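Local coordinates for uncharacterized protein HI_0666 (Haemophilus influenzae, PDB 7CZO) that probably serves as the N-terminal-domain component of a three-component HipBA toxin-antitoxin system, its precise biochemical role being unsettled, at residues F85-L88 with L89-E93. Sequence-based numbering, arbitrary orientation.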
ATOM      1  N   PHE A  85       2.760  -6.467   0.219  1.00 58.96           N
ATOM      2  CA  PHE A  85       3.223  -5.088   0.246  1.00 58.13           C
ATOM      3  C   PHE A  85       4.341  -4.928  -0.756  1.00 55.77           C
ATOM      4  O   PHE A  85       4.485  -3.879  -1.353  1.00 56.85           O
ATOM      5  CB  PHE A  85       3.712  -4.681   1.651  1.00 61.75           C
ATOM      6  CG  PHE A  85       4.177  -3.238   1.740  1.00 56.03           C
ATOM      7  CD1 PHE A  85       3.270  -2.205   1.687  1.00 54.41           C
ATOM      8  CD2 PHE A  85       5.503  -2.928   1.865  1.00 53.57           C
ATOM      9  CE1 PHE A  85       3.667  -0.888   1.756  1.00 58.81           C
ATOM     10  CE2 PHE A  85       5.911  -1.600   1.951  1.00 61.15           C
ATOM     11  CZ  PHE A  85       4.991  -0.573   1.906  1.00 59.98           C
ATOM     12  N   ARG A  86       5.143  -5.966  -0.951  1.00 58.01           N
ATOM     13  CA  ARG A  86       6.225  -5.853  -1.930  1.00 63.64           C
ATOM     14  C   ARG A  86       5.610  -5.773  -3.349  1.00 57.48           C
ATOM     15  O   ARG A  86       6.016  -4.968  -4.164  1.00 59.01           O
ATOM     16  CB  ARG A  86       7.196  -7.024  -1.799  1.00 69.12           C
ATOM     17  CG  ARG A  86       8.628  -6.722  -2.211  1.00 83.02           C
ATOM     18  CD  ARG A  86       9.558  -7.949  -2.107  1.00 95.40           C
ATOM     19  NE  ARG A  86       9.144  -8.961  -1.113  1.00 97.24           N
ATOM     20  CZ  ARG A  86       9.200  -8.823   0.217  1.00 98.67           C
ATOM     21  NH1 ARG A  86       9.648  -7.699   0.777  1.00 98.03           N
ATOM     22  NH2 ARG A  86       8.780  -9.817   1.001  1.00101.34           N
ATOM     23  N   PHE A  87       4.604  -6.590  -3.625  1.00 51.16           N
ATOM     24  CA  PHE A  87       3.980  -6.580  -4.921  1.00 51.32           C
ATOM     25  C   PHE A  87       3.395  -5.201  -5.169  1.00 57.59           C
ATOM     26  O   PHE A  87       3.666  -4.566  -6.195  1.00 52.34           O
ATOM     27  CB  PHE A  87       2.890  -7.603  -4.991  1.00 52.52           C
ATOM     28  CG  PHE A  87       2.077  -7.492  -6.221  1.00 54.23           C
ATOM     29  CD1 PHE A  87       2.356  -8.272  -7.316  1.00 60.67           C
ATOM     30  CD2 PHE A  87       1.042  -6.590  -6.290  1.00 60.00           C
ATOM     31  CE1 PHE A  87       1.609  -8.150  -8.473  1.00 60.37           C
ATOM     32  CE2 PHE A  87       0.279  -6.459  -7.445  1.00 61.70           C
ATOM     33  CZ  PHE A  87       0.571  -7.241  -8.537  1.00 56.26           C
ATOM     34  N   LEU A  88       2.639  -4.697  -4.201  1.00 55.04           N
ATOM     35  CA  LEU A  88       2.119  -3.328  -4.337  1.00 57.61           C
ATOM     36  C   LEU A  88       3.218  -2.361  -4.745  1.00 54.62           C
ATOM     37  O   LEU A  88       3.010  -1.553  -5.641  1.00 52.08           O
ATOM     38  CB  LEU A  88       1.397  -2.845  -3.065  1.00 56.41           C
ATOM     39  CG  LEU A  88       0.133  -3.692  -2.844  1.00 56.75           C
ATOM     40  CD1 LEU A  88      -0.532  -3.327  -1.534  1.00 55.93           C
ATOM     41  CD2 LEU A  88      -0.821  -3.577  -4.027  1.00 55.75           C
ATOM     42  N   LEU A  89       4.393  -2.481  -4.127  1.00 56.19           N
ATOM     43  CA  LEU A  89       5.501  -1.569  -4.419  1.00 56.62           C
ATOM     44  C   LEU A  89       6.134  -1.834  -5.770  1.00 63.56           C
ATOM     45  O   LEU A  89       6.471  -0.894  -6.473  1.00 78.48           O
ATOM     46  CB  LEU A  89       6.564  -1.671  -3.353  1.00 57.66           C
ATOM     47  CG  LEU A  89       6.245  -1.059  -1.992  1.00 55.81           C
ATOM     48  CD1 LEU A  89       7.413  -1.370  -1.044  1.00 59.71           C
ATOM     49  CD2 LEU A  89       6.064   0.431  -2.140  1.00 54.50           C
ATOM     50  N   ASN A  90       6.261  -3.095  -6.160  1.00 60.29           N
ATOM     51  CA  ASN A  90       6.820  -3.412  -7.469  1.00 62.79           C
ATOM     52  C   ASN A  90       5.940  -3.194  -8.659  1.00 63.39           C
ATOM     53  O   ASN A  90       6.464  -3.141  -9.752  1.00 66.56           O
ATOM     54  CB  ASN A  90       7.263  -4.857  -7.533  1.00 71.26           C
ATOM     55  CG  ASN A  90       8.363  -5.162  -6.537  1.00 73.90           C
ATOM     56  OD1 ASN A  90       9.165  -4.274  -6.186  1.00 65.70           O
ATOM     57  ND2 ASN A  90       8.388  -6.416  -6.047  1.00 68.57           N
ATOM     58  N   ASN A  91       4.623  -3.087  -8.494  1.00 68.83           N
ATOM     59  CA  ASN A  91       3.796  -2.780  -9.651  1.00 69.17           C
ATOM     60  C   ASN A  91       2.360  -2.364  -9.465  1.00 63.72           C
ATOM     61  O   ASN A  91       1.494  -3.080  -9.926  1.00 64.47           O
ATOM     62  CB  ASN A  91       3.839  -3.959 -10.662  1.00 76.78           C
ATOM     63  CG  ASN A  91       3.913  -5.306 -10.011  1.00 68.87           C
ATOM     64  OD1 ASN A  91       3.534  -5.493  -8.881  1.00 84.15           O
ATOM     65  ND2 ASN A  91       4.381  -6.265 -10.756  1.00 76.61           N
ATOM     66  N   GLY A  92       2.055  -1.182  -8.928  1.00 66.62           N
ATOM     67  CA  GLY A  92       2.934  -0.039  -8.815  1.00 69.78           C
ATOM     68  C   GLY A  92       2.310   1.141  -9.585  1.00 71.97           C
ATOM     69  O   GLY A  92       1.348   1.746  -9.138  1.00 54.55           O
ATOM     70  N   GLU A  93       2.853   1.449 -10.763  1.00 76.11           N
ATOM     71  CA  GLU A  93       2.335   2.540 -11.564  1.00 87.48           C
ATOM     72  C   GLU A  93       1.106   2.107 -12.412  1.00 87.64           C
ATOM     73  O   GLU A  93       0.301   2.968 -12.829  1.00 84.40           O
ATOM     74  CB  GLU A  93       3.467   3.200 -12.406  1.00 91.55           C
ATOM     75  CG  GLU A  93       4.358   4.189 -11.598  1.00109.30           C
ATOM     76  CD  GLU A  93       3.874   5.667 -11.583  1.00116.39           C
ATOM     77  OE1 GLU A  93       3.656   6.245 -12.681  1.00110.45           O
ATOM     78  OE2 GLU A  93       3.735   6.277 -10.479  1.00 99.21           O
TER
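The last turns of helix 82-91 bring F85 and L89 together, one helical turn apart, in a CH-pi contact: L89 CG lies 4.2 Å from the centroid of the F85 ring, 20° off the ring normal. L89 CD1 reaches the rim of the ring, 3.4 Å from F85 CE2. F85 holds CG anti to the backbone N and beside the carbonyl carbon (chi1 -179°), which turns a ring face to L89 CG. Three i to i+4 backbone hydrogen bonds define the turn, L89 N to F85 O, N90 N to R86 O and N91 N to F87 O, with lengths of 2.7 to 3.1 Å. This helix packs beside the antiparallel sheet of the HipA N-terminal domain; F85 touches L20 and E22 on strand 15-22, and L88 touches Q100 on strand 98-102, whose backbone also hydrogen-bonds to that of G92. On another side of the helix the N91 side-chain amide sits over one face of the F87 ring, its plane 52° from that of the ring, while W68 also meets F87. R86 and N90 lie side by side, pointing the same way, with R86 CG 3.9 Å from N90 ND2; farther out, R86 NH2 forms a salt bridge with D83 OD1. Past N91 a cis peptide leads into G92, which takes positive phi as the chain turns away.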